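Uncharacterized protein (Pyrococcus furiosus, PDB 4XLZ) probably removes an acetyl group from N,N'-diacetylchitobiose as a metal-dependent deacetylase of carbohydrate esterase family 14, and binds cadmium in this crystal. Local coordinates at residues P41-I46 and L189-K194; G49-K54 and V199-L204; G70-T75 and N108-E113. One frame throughout, in Å; residues are numbered along the deposited sequence.

From the N terminus, the chain first lays down strand 33-38 and helix 43-57, whose beginning enters interaction 1 and whose middle enters interaction 2. Residues 70-75, after strand 61-68, pair with 108-113 at the end of strand 103-109, so interaction 3 closes a short loop around helix 81-99. That loop is nested inside the long ones closed by interactions 1 and 2. These two cross, since 41-46 and 49-54 are followed by their partners 189-194 and 199-204 in the same order. Together they tie helix 43-57 to the edge strand 186-190 and to strand 197-200, while interaction 3 joins loops at the opposite edge of the parallel sheet.

Interaction 1: residues P41-I46 and L189-K194. With CD (cadmium ion), chain G; CD (cadmium ion), chain J.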
loop_
_atom_site.group_PDB
_atom_site.type_symbol
_atom_site.label_atom_id
_atom_site.label_comp_id
_atom_site.label_asym_id
_atom_site.label_seq_id
_atom_site.Cartn_x
_atom_site.Cartn_y
_atom_site.Cartn_z
ATOM N N PRO A 41 -5.897 -23.564 7.919
ATOM C CA PRO A 41 -6.185 -25.025 7.882
ATOM C C PRO A 41 -6.767 -25.406 9.339
ATOM O O PRO A 41 -6.216 -25.047 10.372
ATOM C CB PRO A 41 -4.765 -25.642 7.783
ATOM C CG PRO A 41 -3.930 -24.539 7.131
ATOM C CD PRO A 41 -4.469 -23.276 7.833
ATOM N N ASP A 42 -7.923 -25.952 9.261
ATOM C CA ASP A 42 -8.729 -26.449 10.382
ATOM C C ASP A 42 -9.961 -25.671 10.653
ATOM O O ASP A 42 -10.849 -26.156 11.314
ATOM C CB ASP A 42 -7.986 -26.745 11.691
ATOM C CG ASP A 42 -7.601 -25.494 12.538
ATOM O OD1 ASP A 42 -8.232 -24.415 12.405
ATOM O OD2 ASP A 42 -6.673 -25.592 13.431
ATOM N N ASP A 43 -10.106 -24.473 10.010
ATOM C CA ASP A 43 -11.336 -23.791 10.381
ATOM C C ASP A 43 -12.652 -24.351 9.815
ATOM O O ASP A 43 -13.706 -24.225 10.438
ATOM C CB ASP A 43 -11.293 -22.246 9.887
ATOM C CG ASP A 43 -10.415 -21.413 10.733
ATOM O OD1 ASP A 43 -10.660 -21.402 12.027
ATOM O OD2 ASP A 43 -9.413 -20.809 10.290
ATOM N N CYS A 44 -12.627 -24.970 8.639
ATOM C CA CYS A 44 -13.850 -25.653 8.138
ATOM C C CYS A 44 -14.230 -26.808 9.125
ATOM O O CYS A 44 -15.424 -26.904 9.411
ATOM C CB CYS A 44 -13.579 -26.245 6.734
ATOM S SG CYS A 44 -13.584 -24.919 5.495
ATOM N N ALA A 45 -13.198 -27.566 9.527
ATOM C CA ALA A 45 -13.548 -28.682 10.440
ATOM C C ALA A 45 -14.082 -28.125 11.742
ATOM O O ALA A 45 -15.080 -28.671 12.279
ATOM C CB ALA A 45 -12.308 -29.513 10.760
ATOM N N ILE A 46 -13.447 -27.076 12.277
ATOM C CA ILE A 46 -13.950 -26.516 13.593
ATOM C C ILE A 46 -15.270 -25.878 13.454
ATOM O O ILE A 46 -16.206 -26.103 14.273
ATOM C CB ILE A 46 -12.898 -25.612 14.217
ATOM C CG1 ILE A 46 -11.579 -26.313 14.517
ATOM C CG2 ILE A 46 -13.487 -24.790 15.442
ATOM C CD1 ILE A 46 -10.401 -25.363 14.801
ATOM N N LEU A 189 -23.061 -18.159 6.669
ATOM C CA LEU A 189 -21.916 -17.681 7.504
ATOM C C LEU A 189 -21.858 -18.596 8.733
ATOM O O LEU A 189 -22.847 -18.715 9.480
ATOM C CB LEU A 189 -22.139 -16.238 7.946
ATOM C CG LEU A 189 -22.262 -15.343 6.664
ATOM C CD1 LEU A 189 -22.513 -13.949 7.287
ATOM C CD2 LEU A 189 -20.990 -15.362 5.821
ATOM N N TYR A 190 -20.682 -19.172 8.945
ATOM C CA TYR A 190 -20.464 -19.949 10.206
ATOM C C TYR A 190 -19.634 -19.114 11.166
ATOM O O TYR A 190 -19.322 -17.971 10.897
ATOM C CB TYR A 190 -19.838 -21.315 9.906
ATOM C CG TYR A 190 -18.419 -21.349 9.241
ATOM C CD1 TYR A 190 -18.245 -21.263 7.802
ATOM C CD2 TYR A 190 -17.279 -21.391 10.042
ATOM C CE1 TYR A 190 -16.966 -21.306 7.316
ATOM C CE2 TYR A 190 -15.989 -21.432 9.473
ATOM C CZ TYR A 190 -15.861 -21.336 8.104
ATOM O OH TYR A 190 -14.559 -21.407 7.628
ATOM N N TYR A 191 -19.283 -19.671 12.336
ATOM C CA TYR A 191 -18.630 -18.886 13.370
ATOM C C TYR A 191 -19.484 -17.633 13.691
ATOM O O TYR A 191 -18.957 -16.473 13.653
ATOM C CB TYR A 191 -17.180 -18.501 13.030
ATOM C CG TYR A 191 -16.079 -19.553 13.073
ATOM C CD1 TYR A 191 -16.106 -20.597 14.031
ATOM C CD2 TYR A 191 -14.999 -19.472 12.181
ATOM C CE1 TYR A 191 -15.068 -21.495 14.083
ATOM C CE2 TYR A 191 -13.909 -20.391 12.221
ATOM C CZ TYR A 191 -13.998 -21.412 13.191
ATOM O OH TYR A 191 -12.904 -22.170 13.286
ATOM N N THR A 192 -20.796 -17.861 13.936
ATOM C CA THR A 192 -21.739 -16.723 14.048
ATOM C C THR A 192 -22.401 -16.658 15.395
ATOM O O THR A 192 -22.753 -17.736 15.977
ATOM C CB THR A 192 -22.742 -16.802 12.916
ATOM O OG1 THR A 192 -23.566 -15.614 12.962
ATOM C CG2 THR A 192 -23.684 -18.061 12.951
ATOM N N HIS A 193 -22.507 -15.450 15.909
ATOM C CA HIS A 193 -23.323 -15.177 17.143
ATOM C C HIS A 193 -24.842 -15.069 16.785
ATOM O O HIS A 193 -25.666 -15.048 17.734
ATOM C CB HIS A 193 -22.764 -13.895 17.801
ATOM C CG HIS A 193 -23.543 -13.341 18.972
ATOM N ND1 HIS A 193 -24.068 -12.076 18.947
ATOM C CD2 HIS A 193 -23.820 -13.836 20.215
ATOM C CE1 HIS A 193 -24.669 -11.820 20.096
ATOM N NE2 HIS A 193 -24.553 -12.871 20.876
ATOM N N LYS A 194 -25.170 -14.901 15.495
ATOM C CA LYS A 194 -26.586 -14.664 15.141
ATOM C C LYS A 194 -27.045 -15.721 14.149
ATOM O O LYS A 194 -27.459 -15.445 13.003
ATOM C CB LYS A 194 -26.776 -13.230 14.548
ATOM C CG LYS A 194 -26.584 -12.114 15.623
ATOM C CD LYS A 194 -27.785 -12.096 16.603
ATOM C CE LYS A 194 -27.630 -10.989 17.673
ATOM N NZ LYS A 194 -28.794 -11.171 18.572
HETATM CD CD CD G . -8.525 -19.854 12.207
HETATM CD CD CD J . -25.215 -12.807 23.009
HETATM O O HOH W 1 -7.233 -19.019 14.283
HETATM O O HOH W 2 -25.871 -11.068 21.781
HETATM O O HOH W 3 -26.944 -11.896 24.176
HETATM O O HOH W 4 -25.138 -15.197 23.392
#
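The ring of Tyr191 meets the helix start with its edge: Asp43 CG and Ile46 CG2 lie near its plane, and one face is covered by CD2 of the adjoining Tyr190, 3.6 Å above it and offset toward the rim. The carboxylate of Asp43 stands almost upright against this ring, the two planes 84° apart. Tyr191 OH donates a hydrogen bond to Asp43 OD1 (2.7 Å), which accepts through its anti lone pair, the one turned away from OD2. The same carboxylate chelates a cadmium ion, OD2 at 2.3 Å and OD1 at 2.6 Å from the metal, so OD1 is gripped by both the metal and the phenol. Asp43 CG sits anti to its own carbonyl carbon (chi1 -75°), which swings the carboxylate beside the backbone N and toward the ion. This is the metal centre expected of a GlcNAc-PI de-N-acetylase-type fold, set just beyond the end of strand 33-38 in the parallel sheet; His40 and His151 complete the protein ligands, and a water also binds the cadmium. Tyr191 is a second-shell residue, and its bond is likely to help, with the two metal bonds, to hold the carboxylate's rotation. Beside this bond, Ile46 CG2 packs 3.4 Å from Tyr191 OH, and Ile260 of the second subunit packs on both Ile46 and Tyr191. Tyr190 reaches the first helical turn, its CE2 3.7 Å from Asp43 O, while its hydroxyl is hydrogen-bonded to the backbone oxygen of Ile37. Farther along the same segment, in one of its two conformers, His193 NE2 binds another cadmium ion at 2.2 Å, together with three waters and Asp265 of the second subunit.

Interaction 2: residues G49-K54 and V199-L204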
loop_
_atom_site.group_PDB
_atom_site.type_symbol
_atom_site.label_atom_id
_atom_site.label_comp_id
_atom_site.label_asym_id
_atom_site.label_seq_id
_atom_site.Cartn_x
_atom_site.Cartn_y
_atom_site.Cartn_z
ATOM N N GLY A 49 -17.554 -28.799 10.599
ATOM C CA GLY A 49 -17.163 -30.168 10.195
ATOM C C GLY A 49 -18.355 -31.184 10.182
ATOM O O GLY A 49 -18.441 -32.007 9.245
ATOM N N GLY A 50 -19.242 -31.112 11.166
ATOM C CA GLY A 50 -20.443 -31.992 11.081
ATOM C C GLY A 50 -21.322 -31.827 9.897
ATOM O O GLY A 50 -21.748 -32.774 9.202
ATOM N N THR A 51 -21.584 -30.531 9.506
ATOM C CA THR A 51 -22.318 -30.265 8.359
ATOM C C THR A 51 -21.623 -30.644 7.036
ATOM O O THR A 51 -22.287 -31.076 6.149
ATOM C CB THR A 51 -22.715 -28.730 8.349
ATOM O OG1 THR A 51 -23.437 -28.419 9.548
ATOM C CG2 THR A 51 -23.511 -28.314 7.140
ATOM N N ILE A 52 -20.309 -30.452 6.997
ATOM C CA ILE A 52 -19.572 -30.874 5.813
ATOM C C ILE A 52 -19.742 -32.440 5.644
ATOM O O ILE A 52 -19.951 -32.856 4.516
ATOM C CB ILE A 52 -18.060 -30.547 5.998
ATOM C CG1 ILE A 52 -17.893 -29.003 5.807
ATOM C CG2 ILE A 52 -17.249 -31.239 4.977
ATOM C CD1 ILE A 52 -16.545 -28.531 6.347
ATOM N N LYS A 53 -19.655 -33.157 6.761
ATOM C CA LYS A 53 -19.878 -34.653 6.597
ATOM C C LYS A 53 -21.312 -34.954 6.207
ATOM O O LYS A 53 -21.497 -35.770 5.299
ATOM C CB LYS A 53 -19.512 -35.279 7.915
ATOM C CG LYS A 53 -19.780 -36.934 7.868
ATOM C CD LYS A 53 -18.753 -37.575 6.951
ATOM C CE LYS A 53 -18.806 -39.218 6.775
ATOM N NZ LYS A 53 -17.461 -39.341 5.901
ATOM N N LYS A 54 -22.344 -34.248 6.708
ATOM C CA LYS A 54 -23.722 -34.462 6.261
ATOM C C LYS A 54 -23.859 -34.195 4.839
ATOM O O LYS A 54 -24.510 -34.889 4.022
ATOM C CB LYS A 54 -24.706 -33.616 7.035
ATOM C CG LYS A 54 -24.937 -34.133 8.465
ATOM C CD LYS A 54 -26.167 -33.312 9.076
ATOM C CE LYS A 54 -27.113 -34.012 10.178
ATOM N NZ LYS A 54 -26.425 -35.113 10.936
ATOM N N VAL A 199 -27.907 -26.900 12.257
ATOM C CA VAL A 199 -27.869 -28.283 11.782
ATOM C C VAL A 199 -27.573 -29.137 13.042
ATOM O O VAL A 199 -26.620 -28.851 13.808
ATOM C CB VAL A 199 -26.750 -28.452 10.811
ATOM C CG1 VAL A 199 -26.538 -29.961 10.396
ATOM C CG2 VAL A 199 -27.050 -27.601 9.514
ATOM N N ASP A 200 -28.437 -30.194 13.240
ATOM C CA ASP A 200 -28.134 -31.096 14.388
ATOM C C ASP A 200 -26.983 -32.012 14.039
ATOM O O ASP A 200 -27.072 -32.715 13.013
ATOM C CB ASP A 200 -29.445 -31.913 14.618
ATOM C CG ASP A 200 -29.271 -32.908 15.777
ATOM O OD1 ASP A 200 -28.258 -32.964 16.429
ATOM O OD2 ASP A 200 -30.302 -33.653 15.972
ATOM N N ILE A 201 -25.891 -31.945 14.786
ATOM C CA ILE A 201 -24.757 -32.779 14.558
ATOM C C ILE A 201 -24.472 -33.768 15.718
ATOM O O ILE A 201 -23.340 -34.288 15.808
ATOM C CB ILE A 201 -23.411 -32.003 14.263
ATOM C CG1 ILE A 201 -23.099 -31.101 15.396
ATOM C CG2 ILE A 201 -23.631 -31.149 12.930
ATOM C CD1 ILE A 201 -21.596 -30.840 15.491
ATOM N N THR A 202 -25.523 -33.973 16.520
ATOM C CA THR A 202 -25.356 -34.800 17.759
ATOM C C THR A 202 -24.685 -36.138 17.418
ATOM O O THR A 202 -23.697 -36.573 18.063
ATOM C CB THR A 202 -26.711 -34.976 18.383
ATOM O OG1 THR A 202 -27.184 -33.732 18.848
ATOM C CG2 THR A 202 -26.491 -35.887 19.654
ATOM N N ASP A 203 -25.141 -36.796 16.378
ATOM C CA ASP A 203 -24.527 -38.144 16.137
ATOM C C ASP A 203 -23.206 -38.136 15.375
ATOM O O ASP A 203 -22.544 -39.169 15.216
ATOM C CB ASP A 203 -25.529 -38.988 15.330
ATOM C CG ASP A 203 -26.766 -39.380 16.193
ATOM O OD1 ASP A 203 -26.668 -39.386 17.484
ATOM O OD2 ASP A 203 -27.800 -39.615 15.531
ATOM N N LEU A 204 -22.795 -36.934 14.899
ATOM C CA LEU A 204 -21.493 -36.781 14.250
ATOM C C LEU A 204 -20.491 -36.044 15.062
ATOM O O LEU A 204 -19.394 -35.763 14.579
ATOM C CB LEU A 204 -21.738 -35.947 12.951
ATOM C CG LEU A 204 -22.505 -36.738 11.902
ATOM C CD1 LEU A 204 -22.851 -35.822 10.711
ATOM C CD2 LEU A 204 -21.651 -37.937 11.426
HETATM O O HOH W 5 -26.054 -36.085 13.529
#
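Gly50 and Ile201 bring the two backbones nearest, CA to CA 5.6 Å, where a kinked stretch of helix 43-57 passes the end of strand 197-200 and the Asx turn it leads into, in which Asp200 OD1 accepts from Thr202 N. Ile201 CG2 lies 3.8 Å from Gly50 CA, in the place a side chain on that residue would need. Toward the strand, Val199 packs its CB 3.5 Å from Thr51 OG1, a hydroxyl that is hydrogen-bonded to Glu248 of the paired strand 247-250. Beyond the turn, Leu204 spreads its two methyls over the helix: CD1 sits tightly, 3.5 Å from Lys54 CG, and CD2 meets Lys53 CG. With CG anti to the carbonyl carbon (chi1 -74°), Lys54 runs back along Val199, its CD 3.6 Å from Val199 CG1, and carries CE up to the carbonyl of Asp200. Its NZ donates to a water (2.8 Å), which also receives a weak bond from Asp203 N. The carboxylates of Asp200 and Asp203 do not touch NZ, so the contact is held mainly by hydrocarbon surfaces, the lysine's aliphatic chain serving as apolar cover while its ammonium is partly hydrated.

Interaction 3: residues G70-T75 and N108-E113; sequences GYMGTT and NYRDTE
Arg110 lays its guanidinium flat on the ring of Tyr71, the planes 7° apart and the centres 4.1 Å from each other. CZ stands over the ring face in a cation-pi contact, and Arg110 CD adds a CH-pi contact, 3.8 Å from the centroid. The Arg110 chain turns at chi3 (-69°), which carries NE and CZ along the ring face toward Tyr71 OH. Beside this stack, the backbone N of Met72, a residue introduced as selenomethionine, donates to Asp111 OD2 at 2.9 Å, coming from above the carboxylate plane by 37°. The Met72 side chain then crosses Thr112, its CG 3.7 Å from Thr112 OG1, which itself donates to Asp111 O (2.6 Å). Replacing Tyr71 with an alanine is likely to take away the surface on which the guanidinium lies, leaving more of its positioning to Asn108 O of the fourth subunit, which holds NH1. Two beta turns present these groups: type I from Gly70 to Gly73, and type II from Arg110 to Glu113. Asp69 OD1 accepts from the backbone N of both Tyr71 and Asp111, binding the turns together. Asp111 also touches His40, a cadmium ligand, so the paired turns border the metal site. They follow the neighbouring parallel strands 61-68 and 103-109, with His82 of helix 81-99 edge-to-face against Tyr71 and helix 118-131 packing on Tyr109.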
loop_
_atom_site.group_PDB
_atom_site.type_symbol
_atom_site.label_atom_id
_atom_site.label_comp_id
_atom_site.label_asym_id
_atom_site.label_seq_id
_atom_site.Cartn_x
_atom_site.Cartn_y
_atom_site.Cartn_z
ATOM N N GLY A 70 -1.274 -21.121 7.443
ATOM C CA GLY A 70 -1.084 -21.586 8.853
ATOM C C GLY A 70 0.342 -21.451 9.392
ATOM O O GLY A 70 0.703 -22.026 10.497
ATOM N N TYR A 71 1.252 -20.687 8.765
ATOM C CA TYR A 71 2.677 -20.497 9.106
ATOM C C TYR A 71 2.939 -20.163 10.547
ATOM O O TYR A 71 4.010 -20.458 11.074
ATOM C CB TYR A 71 3.185 -19.359 8.124
ATOM C CG TYR A 71 4.597 -18.939 8.218
ATOM C CD1 TYR A 71 5.505 -19.367 7.205
ATOM C CD2 TYR A 71 5.028 -18.043 9.193
ATOM C CE1 TYR A 71 6.827 -18.895 7.189
ATOM C CE2 TYR A 71 6.330 -17.568 9.221
ATOM C CZ TYR A 71 7.214 -17.995 8.181
ATOM O OH TYR A 71 8.508 -17.533 8.207
HETATM N N MSE A 72 2.027 -19.378 11.148
HETATM C CA MSE A 72 2.352 -18.798 12.448
HETATM C C MSE A 72 1.890 -19.680 13.604
HETATM O O MSE A 72 2.168 -19.333 14.782
HETATM C CB MSE A 72 1.648 -17.433 12.621
HETATM C CG MSE A 72 2.193 -16.418 11.655
HETATM SE SE MSE A 72 4.032 -15.905 12.170
HETATM C CE MSE A 72 4.231 -14.717 10.632
ATOM N N GLY A 73 1.157 -20.757 13.308
ATOM C CA GLY A 73 0.509 -21.548 14.393
ATOM C C GLY A 73 1.403 -22.419 15.272
ATOM O O GLY A 73 1.116 -23.665 15.350
ATOM N N THR A 74 2.491 -21.923 15.797
ATOM C CA THR A 74 3.290 -22.781 16.717
ATOM C C THR A 74 3.931 -21.888 17.787
ATOM O O THR A 74 4.250 -20.750 17.561
ATOM C CB THR A 74 4.418 -23.566 15.934
ATOM O OG1 THR A 74 5.254 -24.353 16.880
ATOM C CG2 THR A 74 5.428 -22.645 15.206
ATOM N N THR A 75 4.179 -22.447 19.013
ATOM C CA THR A 75 5.014 -21.753 19.994
ATOM C C THR A 75 6.323 -22.494 20.197
ATOM O O THR A 75 7.129 -22.078 21.008
ATOM C CB THR A 75 4.288 -21.611 21.361
ATOM O OG1 THR A 75 3.957 -22.936 21.815
ATOM C CG2 THR A 75 2.993 -20.857 21.238
ATOM N N ASN A 108 -2.422 -19.704 -0.185
ATOM C CA ASN A 108 -1.065 -19.554 0.299
ATOM C C ASN A 108 -0.637 -18.137 0.746
ATOM O O ASN A 108 0.513 -17.915 0.895
ATOM C CB ASN A 108 0.007 -20.073 -0.752
ATOM C CG ASN A 108 -0.058 -21.647 -0.949
ATOM O OD1 ASN A 108 -0.172 -22.115 -2.081
ATOM N ND2 ASN A 108 0.044 -22.271 0.016
ATOM N N TYR A 109 -1.625 -17.336 1.052
ATOM C CA TYR A 109 -1.202 -16.073 1.750
ATOM C C TYR A 109 -0.636 -16.448 3.149
ATOM O O TYR A 109 -1.081 -17.466 3.745
ATOM C CB TYR A 109 -2.419 -15.067 1.888
ATOM C CG TYR A 109 -2.804 -14.570 0.487
ATOM C CD1 TYR A 109 -2.039 -13.562 -0.076
ATOM C CD2 TYR A 109 -3.905 -15.077 -0.142
ATOM C CE1 TYR A 109 -2.305 -13.100 -1.372
ATOM C CE2 TYR A 109 -4.261 -14.572 -1.462
ATOM C CZ TYR A 109 -3.401 -13.657 -2.020
ATOM O OH TYR A 109 -3.710 -13.286 -3.330
ATOM N N ARG A 110 0.339 -15.707 3.611
ATOM C CA ARG A 110 0.921 -16.109 4.888
ATOM C C ARG A 110 -0.068 -15.769 6.021
ATOM O O ARG A 110 -0.677 -14.718 6.117
ATOM C CB ARG A 110 2.239 -15.389 5.154
ATOM C CG ARG A 110 2.888 -15.955 6.473
ATOM C CD ARG A 110 4.354 -15.383 6.622
ATOM N NE ARG A 110 5.216 -16.008 5.534
ATOM C CZ ARG A 110 6.477 -15.631 5.320
ATOM N NH1 ARG A 110 7.020 -14.649 6.047
ATOM N NH2 ARG A 110 7.191 -16.204 4.357
ATOM N N ASP A 111 -0.184 -16.737 6.935
ATOM C CA ASP A 111 -0.964 -16.535 8.194
ATOM C C ASP A 111 -0.533 -15.292 8.908
ATOM O O ASP A 111 0.643 -15.009 9.048
ATOM C CB ASP A 111 -0.565 -17.819 9.009
ATOM C CG ASP A 111 -1.264 -17.953 10.296
ATOM O OD1 ASP A 111 -2.194 -17.233 10.707
ATOM O OD2 ASP A 111 -0.845 -18.969 10.996
ATOM N N THR A 112 -1.575 -14.530 9.292
ATOM C CA THR A 112 -1.492 -13.208 10.002
ATOM C C THR A 112 -1.255 -12.087 8.976
ATOM O O THR A 112 -1.176 -10.916 9.392
ATOM C CB THR A 112 -0.480 -13.043 11.152
ATOM O OG1 THR A 112 0.885 -13.072 10.741
ATOM C CG2 THR A 112 -0.773 -14.192 12.246
ATOM N N GLU A 113 -1.163 -12.447 7.685
ATOM C CA GLU A 113 -0.783 -11.474 6.624
ATOM C C GLU A 113 -1.794 -11.631 5.520
ATOM O O GLU A 113 -1.463 -11.147 4.358
ATOM C CB GLU A 113 0.654 -11.717 6.124
ATOM C CG GLU A 113 1.645 -11.713 7.362
ATOM C CD GLU A 113 3.093 -11.759 6.998
ATOM O OE1 GLU A 113 3.915 -11.697 7.927
ATOM O OE2 GLU A 113 3.450 -11.981 5.742
#